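Long-range contacts in uracil-DNA glycosylase (Epstein-Barr virus, PDB 6LYJ), which belongs to the uracil-DNA glycosylase superfamily, with an alpha/beta fold in which helices pack around a four-stranded parallel beta-sheet: residues 151-156 against 165-170; 122-127 against 229-234; 35-40 against 179-184. All blocks are in the same frame, centred on the assembly; numbering follows the deposited sequence.

Interaction 1: residues 151-156 against 165-170; sequences ILTVQK and IGWAWF
L152 lies across one face of the W167 indole while T153 grips its ring nitrogen. Together they join the loop that follows the edge strand 145-149 to the start of helix 167-181, within the beta-alpha-beta crossover that leads on to strand 186-190. The face contact is a CH-pi interaction: L152 CB stands 3.9 Å from the centroid of the six-membered ring of W167, 16° off its normal. Beyond it, L152 CD1 reaches the outer rim of the same ring, 3.6 Å from W167 CE3, and the two side chains cross at about a right angle. The same methyl group also touches the edge of the F170 ring, 4.1 Å from F170 CE2, so one leucine fills the corner between two aromatics one helical turn apart. The backbone of the loop shares the indole face, L152 N lying 3.6 Å from W167 CG. At the first turn of the helix I151 CD1 rests against A168 CB at 4.1 Å.

At the ring edge, W167 NE1 donates a short hydrogen bond of 2.6 Å to T153 OG1. The bond is bent, 145° at the hydrogen, and the oxygen sits slightly out of the indole plane. With chi1 at 54°, the hydroxyl of T153 is tucked between its own backbone N and carbonyl carbon, where it meets the indole.

Further out, V51 and V55 of helix 42-59 pack on W167, and a backbone bond to Q90 ties down I151. G166 takes the N-cap position just before the helix. The buried hydroxyl has a second nitrogen partner, which limits its rotation and fixes the indole edge against the loop: T153 OG1 is also hydrogen-bonded to H162 ND1.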
loop_
_atom_site.group_PDB
_atom_site.type_symbol
_atom_site.label_atom_id
_atom_site.label_comp_id
_atom_site.label_asym_id
_atom_site.label_seq_id
_atom_site.Cartn_x
_atom_site.Cartn_y
_atom_site.Cartn_z
ATOM N N ILE A 151 7.200 3.289 -5.696
ATOM C CA ILE A 151 7.870 4.534 -5.331
ATOM C C ILE A 151 8.645 4.279 -4.047
ATOM O O ILE A 151 8.079 3.780 -3.066
ATOM C CB ILE A 151 6.869 5.691 -5.155
ATOM C CG1 ILE A 151 5.952 5.821 -6.374
ATOM C CG2 ILE A 151 7.595 7.002 -4.890
ATOM C CD1 ILE A 151 6.698 6.014 -7.686
ATOM N N LEU A 152 9.937 4.606 -4.045
ATOM C CA LEU A 152 10.811 4.139 -2.975
ATOM C C LEU A 152 11.045 5.169 -1.875
ATOM O O LEU A 152 11.594 4.809 -0.828
ATOM C CB LEU A 152 12.163 3.682 -3.545
ATOM C CG LEU A 152 12.100 2.433 -4.430
ATOM C CD1 LEU A 152 13.472 2.057 -4.977
ATOM C CD2 LEU A 152 11.481 1.266 -3.678
ATOM N N THR A 153 10.646 6.425 -2.073
ATOM C CA THR A 153 10.775 7.439 -1.036
ATOM C C THR A 153 9.488 8.251 -0.956
ATOM O O THR A 153 8.639 8.196 -1.850
ATOM C CB THR A 153 11.985 8.360 -1.287
ATOM O OG1 THR A 153 11.899 8.921 -2.602
ATOM C CG2 THR A 153 13.297 7.584 -1.150
ATOM N N VAL A 154 9.344 8.996 0.138
ATOM C CA VAL A 154 8.193 9.874 0.328
ATOM C C VAL A 154 8.574 10.956 1.332
ATOM O O VAL A 154 9.311 10.702 2.289
ATOM C CB VAL A 154 6.948 9.073 0.781
ATOM C CG1 VAL A 154 7.163 8.455 2.163
ATOM C CG2 VAL A 154 5.700 9.946 0.750
ATOM N N GLN A 155 8.074 12.170 1.107
ATOM C CA GLN A 155 8.236 13.236 2.087
ATOM C C GLN A 155 7.263 13.028 3.243
ATOM O O GLN A 155 6.120 12.607 3.040
ATOM C CB GLN A 155 8.018 14.608 1.445
ATOM C CG GLN A 155 8.303 15.776 2.388
ATOM C CD GLN A 155 8.022 17.136 1.768
ATOM O OE1 GLN A 155 8.228 17.346 0.572
ATOM N NE2 GLN A 155 7.558 18.071 2.589
ATOM N N LYS A 156 7.739 13.294 4.458
ATOM C CA LYS A 156 6.925 13.148 5.661
ATOM C C LYS A 156 5.561 13.811 5.507
ATOM O O LYS A 156 5.461 14.977 5.123
ATOM C CB LYS A 156 7.665 13.749 6.857
ATOM C CG LYS A 156 6.807 13.930 8.098
ATOM C CD LYS A 156 7.588 14.630 9.195
ATOM C CE LYS A 156 6.696 14.985 10.374
ATOM N NZ LYS A 156 7.392 15.884 11.338
ATOM N N ILE A 165 9.536 11.741 -9.353
ATOM C CA ILE A 165 10.956 12.069 -9.374
ATOM C C ILE A 165 11.788 11.007 -10.074
ATOM O O ILE A 165 13.017 11.144 -10.155
ATOM C CB ILE A 165 11.481 12.325 -7.950
ATOM C CG1 ILE A 165 11.462 11.035 -7.137
ATOM C CG2 ILE A 165 10.650 13.410 -7.278
ATOM C CD1 ILE A 165 12.096 11.179 -5.783
ATOM N N GLY A 166 11.158 9.952 -10.583
ATOM C CA GLY A 166 11.847 8.948 -11.370
ATOM C C GLY A 166 11.872 7.560 -10.767
ATOM O O GLY A 166 12.441 6.653 -11.389
ATOM N N TRP A 167 11.304 7.338 -9.577
ATOM C CA TRP A 167 11.290 5.990 -9.017
ATOM C C TRP A 167 10.473 5.034 -9.879
ATOM O O TRP A 167 10.809 3.850 -9.988
ATOM C CB TRP A 167 10.745 6.001 -7.585
ATOM C CG TRP A 167 11.706 6.508 -6.533
ATOM C CD1 TRP A 167 11.463 7.482 -5.603
ATOM C CD2 TRP A 167 13.052 6.068 -6.306
ATOM N NE1 TRP A 167 12.569 7.669 -4.813
ATOM C CE2 TRP A 167 13.559 6.815 -5.225
ATOM C CE3 TRP A 167 13.879 5.115 -6.915
ATOM C CZ2 TRP A 167 14.854 6.639 -4.736
ATOM C CZ3 TRP A 167 15.165 4.944 -6.429
ATOM C CH2 TRP A 167 15.640 5.702 -5.352
ATOM N N ALA A 168 9.376 5.520 -10.471
ATOM C CA ALA A 168 8.486 4.637 -11.222
ATOM C C ALA A 168 9.190 4.021 -12.426
ATOM O O ALA A 168 8.993 2.838 -12.728
ATOM C CB ALA A 168 7.233 5.398 -11.663
ATOM N N TRP A 169 10.026 4.799 -13.118
ATOM C CA TRP A 169 10.840 4.233 -14.192
ATOM C C TRP A 169 11.716 3.093 -13.680
ATOM O O TRP A 169 11.781 2.016 -14.293
ATOM C CB TRP A 169 11.702 5.331 -14.823
ATOM C CG TRP A 169 12.911 4.799 -15.520
ATOM C CD1 TRP A 169 12.976 4.306 -16.790
ATOM C CD2 TRP A 169 14.229 4.678 -14.973
ATOM N NE1 TRP A 169 14.256 3.893 -17.071
ATOM C CE2 TRP A 169 15.044 4.109 -15.971
ATOM C CE3 TRP A 169 14.799 4.999 -13.736
ATOM C CZ2 TRP A 169 16.400 3.855 -15.771
ATOM C CZ3 TRP A 169 16.146 4.740 -13.540
ATOM C CH2 TRP A 169 16.930 4.178 -14.553
ATOM N N PHE A 170 12.352 3.291 -12.523
ATOM C CA PHE A 170 13.276 2.287 -12.006
ATOM C C PHE A 170 12.535 1.021 -11.597
ATOM O O PHE A 170 12.947 -0.090 -11.951
ATOM C CB PHE A 170 14.078 2.850 -10.832
ATOM C CG PHE A 170 14.920 1.817 -10.127
ATOM C CD1 PHE A 170 15.963 1.189 -10.791
ATOM C CD2 PHE A 170 14.671 1.476 -8.806
ATOM C CE1 PHE A 170 16.741 0.228 -10.153
ATOM C CE2 PHE A 170 15.451 0.519 -8.159
ATOM C CZ PHE A 170 16.485 -0.101 -8.835
#

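Interaction 2: residues 122-127 against 229-234; sequences LHRSLP and KFLGNN
The guanidinium of R124 lies over G232, whose CA approaches one face 3.4 Å from R124 NE, while N234 OD1 and a water meet its edge. R124 NH2 donates to N234 OD1 in a long hydrogen bond of 3.3 Å, with 140° at the hydrogen. The guanidinium and amide planes are 56° apart, and NH2 approaches tilted from the carbonyl plane. The water accepts from R124 NH1 at 3.2 Å and makes a weak link to the same amide oxygen. S125 CB lies close by, 3.7 Å from N234 OD1. The R124 chain leaves the helix with CG anti to its own N and then bends at chi3 (70°), which brings the guanidinium over the turn.

E121, on the same helix, organises the site: its carboxylate makes a salt bridge with R124 NH2 and takes hydrogen bonds from the backbone N of G232, in the type II beta turn F230-N233, and of N234 just after it, where helix 235-245 is about to begin. Because R124 adds a long, bent bond to N234 and, beside it, a weak water bridge, the end of helix 113-125 is joined to this surface loop mainly through charge and hydrogen bonding.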
loop_
_atom_site.group_PDB
_atom_site.type_symbol
_atom_site.label_atom_id
_atom_site.label_comp_id
_atom_site.label_asym_id
_atom_site.label_seq_id
_atom_site.Cartn_x
_atom_site.Cartn_y
_atom_site.Cartn_z
ATOM N N LEU A 122 -4.671 -14.334 4.954
ATOM C CA LEU A 122 -3.786 -15.453 5.263
ATOM C C LEU A 122 -4.443 -16.403 6.258
ATOM O O LEU A 122 -4.347 -17.629 6.121
ATOM C CB LEU A 122 -2.460 -14.929 5.809
ATOM C CG LEU A 122 -1.421 -14.468 4.787
ATOM C CD1 LEU A 122 -0.457 -13.508 5.448
ATOM C CD2 LEU A 122 -0.673 -15.642 4.186
ATOM N N HIS A 123 -5.104 -15.848 7.274
ATOM C CA HIS A 123 -5.740 -16.660 8.304
ATOM C C HIS A 123 -6.939 -17.421 7.749
ATOM O O HIS A 123 -7.178 -18.576 8.126
ATOM C CB HIS A 123 -6.155 -15.767 9.473
ATOM C CG HIS A 123 -6.729 -16.514 10.634
ATOM N ND1 HIS A 123 -7.732 -15.997 11.426
ATOM C CD2 HIS A 123 -6.444 -17.737 11.139
ATOM C CE1 HIS A 123 -8.041 -16.871 12.367
ATOM N NE2 HIS A 123 -7.272 -17.935 12.216
ATOM N N ARG A 124 -7.713 -16.786 6.863
ATOM C CA ARG A 124 -8.810 -17.487 6.199
ATOM C C ARG A 124 -8.294 -18.642 5.348
ATOM O O ARG A 124 -8.846 -19.749 5.381
ATOM C CB ARG A 124 -9.618 -16.512 5.339
ATOM C CG ARG A 124 -10.799 -17.154 4.612
ATOM C CD ARG A 124 -11.195 -16.365 3.363
ATOM N NE ARG A 124 -10.195 -16.467 2.303
ATOM C CZ ARG A 124 -10.046 -17.523 1.508
ATOM N NH1 ARG A 124 -10.836 -18.578 1.645
ATOM N NH2 ARG A 124 -9.106 -17.525 0.571
ATOM N N SER A 125 -7.238 -18.401 4.568
ATOM C CA SER A 125 -6.804 -19.359 3.558
ATOM C C SER A 125 -5.840 -20.418 4.078
ATOM O O SER A 125 -5.750 -21.495 3.476
ATOM C CB SER A 125 -6.156 -18.618 2.384
ATOM O OG SER A 125 -5.021 -17.887 2.809
ATOM N N LEU A 126 -5.132 -20.160 5.172
ATOM C CA LEU A 126 -4.071 -21.048 5.648
ATOM C C LEU A 126 -4.335 -21.421 7.098
ATOM O O LEU A 126 -4.170 -20.566 7.993
ATOM C CB LEU A 126 -2.695 -20.403 5.503
ATOM C CG LEU A 126 -2.239 -20.023 4.092
ATOM C CD1 LEU A 126 -0.951 -19.215 4.152
ATOM C CD2 LEU A 126 -2.050 -21.261 3.236
ATOM N N PRO A 127 -4.775 -22.651 7.371
ATOM C CA PRO A 127 -5.148 -23.013 8.749
ATOM C C PRO A 127 -4.018 -22.862 9.754
ATOM O O PRO A 127 -4.282 -22.582 10.930
ATOM C CB PRO A 127 -5.583 -24.479 8.611
ATOM C CG PRO A 127 -6.003 -24.615 7.180
ATOM C CD PRO A 127 -5.051 -23.739 6.417
ATOM N N LYS A 229 -12.750 -9.565 -4.698
ATOM C CA LYS A 229 -12.398 -8.948 -3.424
ATOM C C LYS A 229 -11.076 -9.494 -2.896
ATOM O O LYS A 229 -10.696 -10.636 -3.167
ATOM C CB LYS A 229 -13.496 -9.212 -2.391
ATOM C CG LYS A 229 -14.748 -8.400 -2.610
ATOM C CD LYS A 229 -14.548 -7.010 -2.070
ATOM C CE LYS A 229 -15.793 -6.169 -2.221
ATOM N NZ LYS A 229 -15.397 -4.766 -2.494
ATOM N N PHE A 230 -10.364 -8.660 -2.133
ATOM C CA PHE A 230 -9.114 -9.123 -1.539
ATOM C C PHE A 230 -9.366 -10.304 -0.609
ATOM O O PHE A 230 -8.773 -11.376 -0.771
ATOM C CB PHE A 230 -8.401 -7.996 -0.793
ATOM C CG PHE A 230 -7.060 -8.408 -0.253
ATOM C CD1 PHE A 230 -5.925 -8.306 -1.039
ATOM C CD2 PHE A 230 -6.943 -8.945 1.021
ATOM C CE1 PHE A 230 -4.689 -8.708 -0.554
ATOM C CE2 PHE A 230 -5.715 -9.345 1.512
ATOM C CZ PHE A 230 -4.586 -9.228 0.724
ATOM N N LEU A 231 -10.223 -10.114 0.393
ATOM C CA LEU A 231 -10.573 -11.216 1.279
ATOM C C LEU A 231 -11.264 -12.308 0.476
ATOM O O LEU A 231 -12.316 -12.075 -0.128
ATOM C CB LEU A 231 -11.473 -10.727 2.412
ATOM C CG LEU A 231 -11.826 -11.778 3.465
ATOM C CD1 LEU A 231 -10.601 -12.155 4.285
ATOM C CD2 LEU A 231 -12.946 -11.283 4.365
ATOM N N GLY A 232 -10.669 -13.497 0.457
ATOM C CA GLY A 232 -11.142 -14.560 -0.399
ATOM C C GLY A 232 -10.377 -14.728 -1.694
ATOM O O GLY A 232 -10.713 -15.625 -2.475
ATOM N N ASN A 233 -9.367 -13.895 -1.960
ATOM C CA ASN A 233 -8.679 -14.004 -3.241
ATOM C C ASN A 233 -7.797 -15.246 -3.326
ATOM O O ASN A 233 -7.429 -15.645 -4.436
ATOM C CB ASN A 233 -7.865 -12.732 -3.536
ATOM C CG ASN A 233 -6.690 -12.523 -2.584
ATOM O OD1 ASN A 233 -6.289 -13.413 -1.839
ATOM N ND2 ASN A 233 -6.123 -11.328 -2.628
ATOM N N ASN A 234 -7.451 -15.856 -2.189
ATOM C CA ASN A 234 -6.727 -17.126 -2.140
ATOM C C ASN A 234 -5.319 -17.016 -2.724
ATOM O O ASN A 234 -4.722 -18.030 -3.098
ATOM C CB ASN A 234 -7.517 -18.233 -2.857
ATOM C CG ASN A 234 -7.357 -19.592 -2.203
ATOM O OD1 ASN A 234 -7.252 -19.697 -0.982
ATOM N ND2 ASN A 234 -7.344 -20.641 -3.017
HETATM O O HOH W 1 -10.476 -20.929 -0.526
#

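Interaction 3: residues 35-40 against 179-184; sequences LDFLQL and SERLKA
The carbonyl oxygen of Q39 and the guanidinium of R181 share a bridging water, which donates to Q39 O at 2.8 Å and accepts a weaker bond from R181 NH2 at 3.2 Å. The water lies at the edge of the guanidinium, in its plane. E180 OE2 occupies another part of that edge, 3.6 Å from R181 NE, so the guanidinium lies between a loose salt bridge to its neighbour on the helix and a weak water link to the end of helix 32-38. A still closer approach of R181 NH1 to the carbonyl of F37 is too short to be sound and is doubtful. The aliphatic part of Q39 also comes near the guanidinium, with Q39 CB 4.0 Å from R181 NH2.

Away from these polar groups the contact is apolar. F37 reaches out with CG anti to its backbone N (chi1 -176°), which sends the far end of the ring to the base of R181: F37 CZ lies 3.5 Å from R181 CB. The two side chains slide past each other in opposite directions, their planar groups 62° apart. R181 bends at chi2 (-95°), which carries its guanidinium toward Q39 and the bridging water. L182 CD2 touches the same end of the ring more loosely, 4.4 Å from F37 CZ.

P80 and L178 also pack on F37. L38 turns its side chain away from 179-184 and instead meets L177, earlier in helix 167-181. Both helices end here: Q39, with positive phi, is the first residue beyond 32-38, and L182 the first beyond 167-181, where the connecting helix of a beta-alpha-beta crossover gives way to the approach to strand 186-190 of the parallel sheet.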
loop_
_atom_site.group_PDB
_atom_site.type_symbol
_atom_site.label_atom_id
_atom_site.label_comp_id
_atom_site.label_asym_id
_atom_site.label_seq_id
_atom_site.Cartn_x
_atom_site.Cartn_y
_atom_site.Cartn_z
ATOM N N LEU A 35 23.005 -5.449 -8.734
ATOM C CA LEU A 35 23.690 -4.843 -9.871
ATOM C C LEU A 35 24.013 -5.892 -10.928
ATOM O O LEU A 35 23.799 -5.666 -12.123
ATOM C CB LEU A 35 24.960 -4.134 -9.405
ATOM C CG LEU A 35 24.736 -2.901 -8.527
ATOM C CD1 LEU A 35 26.062 -2.348 -8.019
ATOM C CD2 LEU A 35 23.940 -1.833 -9.263
ATOM N N ASP A 36 24.522 -7.053 -10.501
ATOM C CA ASP A 36 24.755 -8.152 -11.436
ATOM C C ASP A 36 23.460 -8.595 -12.109
ATOM O O ASP A 36 23.444 -8.889 -13.310
ATOM C CB ASP A 36 25.409 -9.332 -10.713
ATOM C CG ASP A 36 26.778 -8.993 -10.153
ATOM O OD1 ASP A 36 27.399 -8.024 -10.642
ATOM O OD2 ASP A 36 27.238 -9.698 -9.229
ATOM N N PHE A 37 22.367 -8.669 -11.343
ATOM C CA PHE A 37 21.096 -9.147 -11.875
ATOM C C PHE A 37 20.509 -8.187 -12.903
ATOM O O PHE A 37 19.994 -8.619 -13.940
ATOM C CB PHE A 37 20.116 -9.358 -10.721
ATOM C CG PHE A 37 18.795 -9.939 -11.134
ATOM C CD1 PHE A 37 18.659 -11.299 -11.360
ATOM C CD2 PHE A 37 17.680 -9.126 -11.269
ATOM C CE1 PHE A 37 17.440 -11.835 -11.728
ATOM C CE2 PHE A 37 16.457 -9.657 -11.637
ATOM C CZ PHE A 37 16.338 -11.014 -11.865
ATOM N N LEU A 38 20.566 -6.882 -12.633
ATOM C CA LEU A 38 19.911 -5.925 -13.513
ATOM C C LEU A 38 20.720 -5.645 -14.772
ATOM O O LEU A 38 20.132 -5.383 -15.828
ATOM C CB LEU A 38 19.656 -4.616 -12.763
ATOM C CG LEU A 38 18.704 -4.670 -11.565
ATOM C CD1 LEU A 38 18.658 -3.321 -10.852
ATOM C CD2 LEU A 38 17.308 -5.109 -11.995
ATOM N N GLN A 39 22.048 -5.732 -14.691
ATOM C CA GLN A 39 22.928 -5.443 -15.824
ATOM C C GLN A 39 22.586 -4.088 -16.440
ATOM O O GLN A 39 22.374 -3.961 -17.647
ATOM C CB GLN A 39 22.863 -6.555 -16.873
ATOM C CG GLN A 39 23.271 -7.927 -16.365
ATOM C CD GLN A 39 24.750 -8.011 -16.046
ATOM O OE1 GLN A 39 25.580 -7.406 -16.726
ATOM N NE2 GLN A 39 25.090 -8.764 -15.006
ATOM N N LEU A 40 22.522 -3.066 -15.590
ATOM C CA LEU A 40 22.078 -1.751 -16.034
ATOM C C LEU A 40 23.068 -1.163 -17.029
ATOM O O LEU A 40 24.277 -1.154 -16.784
ATOM C CB LEU A 40 21.913 -0.809 -14.842
ATOM C CG LEU A 40 20.858 -1.155 -13.791
ATOM C CD1 LEU A 40 20.894 -0.135 -12.671
ATOM C CD2 LEU A 40 19.472 -1.199 -14.422
ATOM N N SER A 179 10.500 -10.379 -14.475
ATOM C CA SER A 179 9.724 -11.218 -15.386
ATOM C C SER A 179 10.620 -11.894 -16.421
ATOM O O SER A 179 10.466 -13.089 -16.709
ATOM C CB SER A 179 8.653 -10.376 -16.078
ATOM O OG SER A 179 7.910 -11.143 -17.007
ATOM N N GLU A 180 11.573 -11.145 -16.977
ATOM C CA GLU A 180 12.419 -11.665 -18.047
ATOM C C GLU A 180 13.418 -12.702 -17.538
ATOM O O GLU A 180 13.618 -13.745 -18.175
ATOM C CB GLU A 180 13.145 -10.503 -18.724
ATOM C CG GLU A 180 14.234 -10.905 -19.696
ATOM C CD GLU A 180 15.083 -9.722 -20.127
ATOM O OE1 GLU A 180 14.543 -8.597 -20.195
ATOM O OE2 GLU A 180 16.286 -9.916 -20.400
ATOM N N ARG A 181 14.055 -12.435 -16.399
ATOM C CA ARG A 181 15.202 -13.205 -15.934
ATOM C C ARG A 181 14.823 -14.393 -15.061
ATOM O O ARG A 181 15.569 -15.378 -15.020
ATOM C CB ARG A 181 16.155 -12.300 -15.146
ATOM C CG ARG A 181 16.675 -11.099 -15.922
ATOM C CD ARG A 181 18.019 -11.351 -16.571
ATOM N NE ARG A 181 18.362 -10.269 -17.493
ATOM C CZ ARG A 181 19.237 -9.305 -17.222
ATOM N NH1 ARG A 181 19.870 -9.292 -16.059
ATOM N NH2 ARG A 181 19.484 -8.357 -18.117
ATOM N N LEU A 182 13.699 -14.324 -14.350
ATOM C CA LEU A 182 13.276 -15.441 -13.519
ATOM C C LEU A 182 12.527 -16.471 -14.354
ATOM O O LEU A 182 11.725 -16.123 -15.225
ATOM C CB LEU A 182 12.392 -14.951 -12.371
ATOM C CG LEU A 182 13.061 -14.010 -11.364
ATOM C CD1 LEU A 182 12.060 -13.548 -10.315
ATOM C CD2 LEU A 182 14.268 -14.678 -10.711
ATOM N N LYS A 183 12.801 -17.749 -14.082
ATOM C CA LYS A 183 12.135 -18.823 -14.812
ATOM C C LYS A 183 10.667 -18.941 -14.419
ATOM O O LYS A 183 9.804 -19.165 -15.278
ATOM C CB LYS A 183 12.866 -20.144 -14.571
ATOM C CG LYS A 183 12.302 -21.330 -15.335
ATOM C CD LYS A 183 13.072 -22.607 -15.011
ATOM C CE LYS A 183 12.580 -23.773 -15.855
ATOM N NZ LYS A 183 13.439 -24.979 -15.693
ATOM N N ALA A 184 10.363 -18.794 -13.132
ATOM C CA ALA A 184 9.002 -18.964 -12.634
ATOM C C ALA A 184 8.838 -18.129 -11.377
ATOM O O ALA A 184 9.591 -18.304 -10.413
ATOM C CB ALA A 184 8.704 -20.437 -12.344
HETATM O O HOH W 2 20.781 -5.643 -19.261
#

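How the interactions relate
Interactions 1 and 3 share helix 167-181, one at its start and the other at its end, with centres about 21 Å apart. They touch where L38 CD1 packs on F170 CE1 at 4.1 Å, so helix 32-38 reaches back along this helix. Interaction 2 lies about 30 Å from each, centre to centre, and on the opposite side of the chain's centre from interaction 1. Along the chain, interaction 1 is nested inside the loops closed by both others, whereas interactions 2 and 3 cross, their segments alternating. Interactions 1 and 3 thus fasten the two ends of the crossover helix, while interaction 2 separately joins helix 113-125 to the loop before helix 235-245.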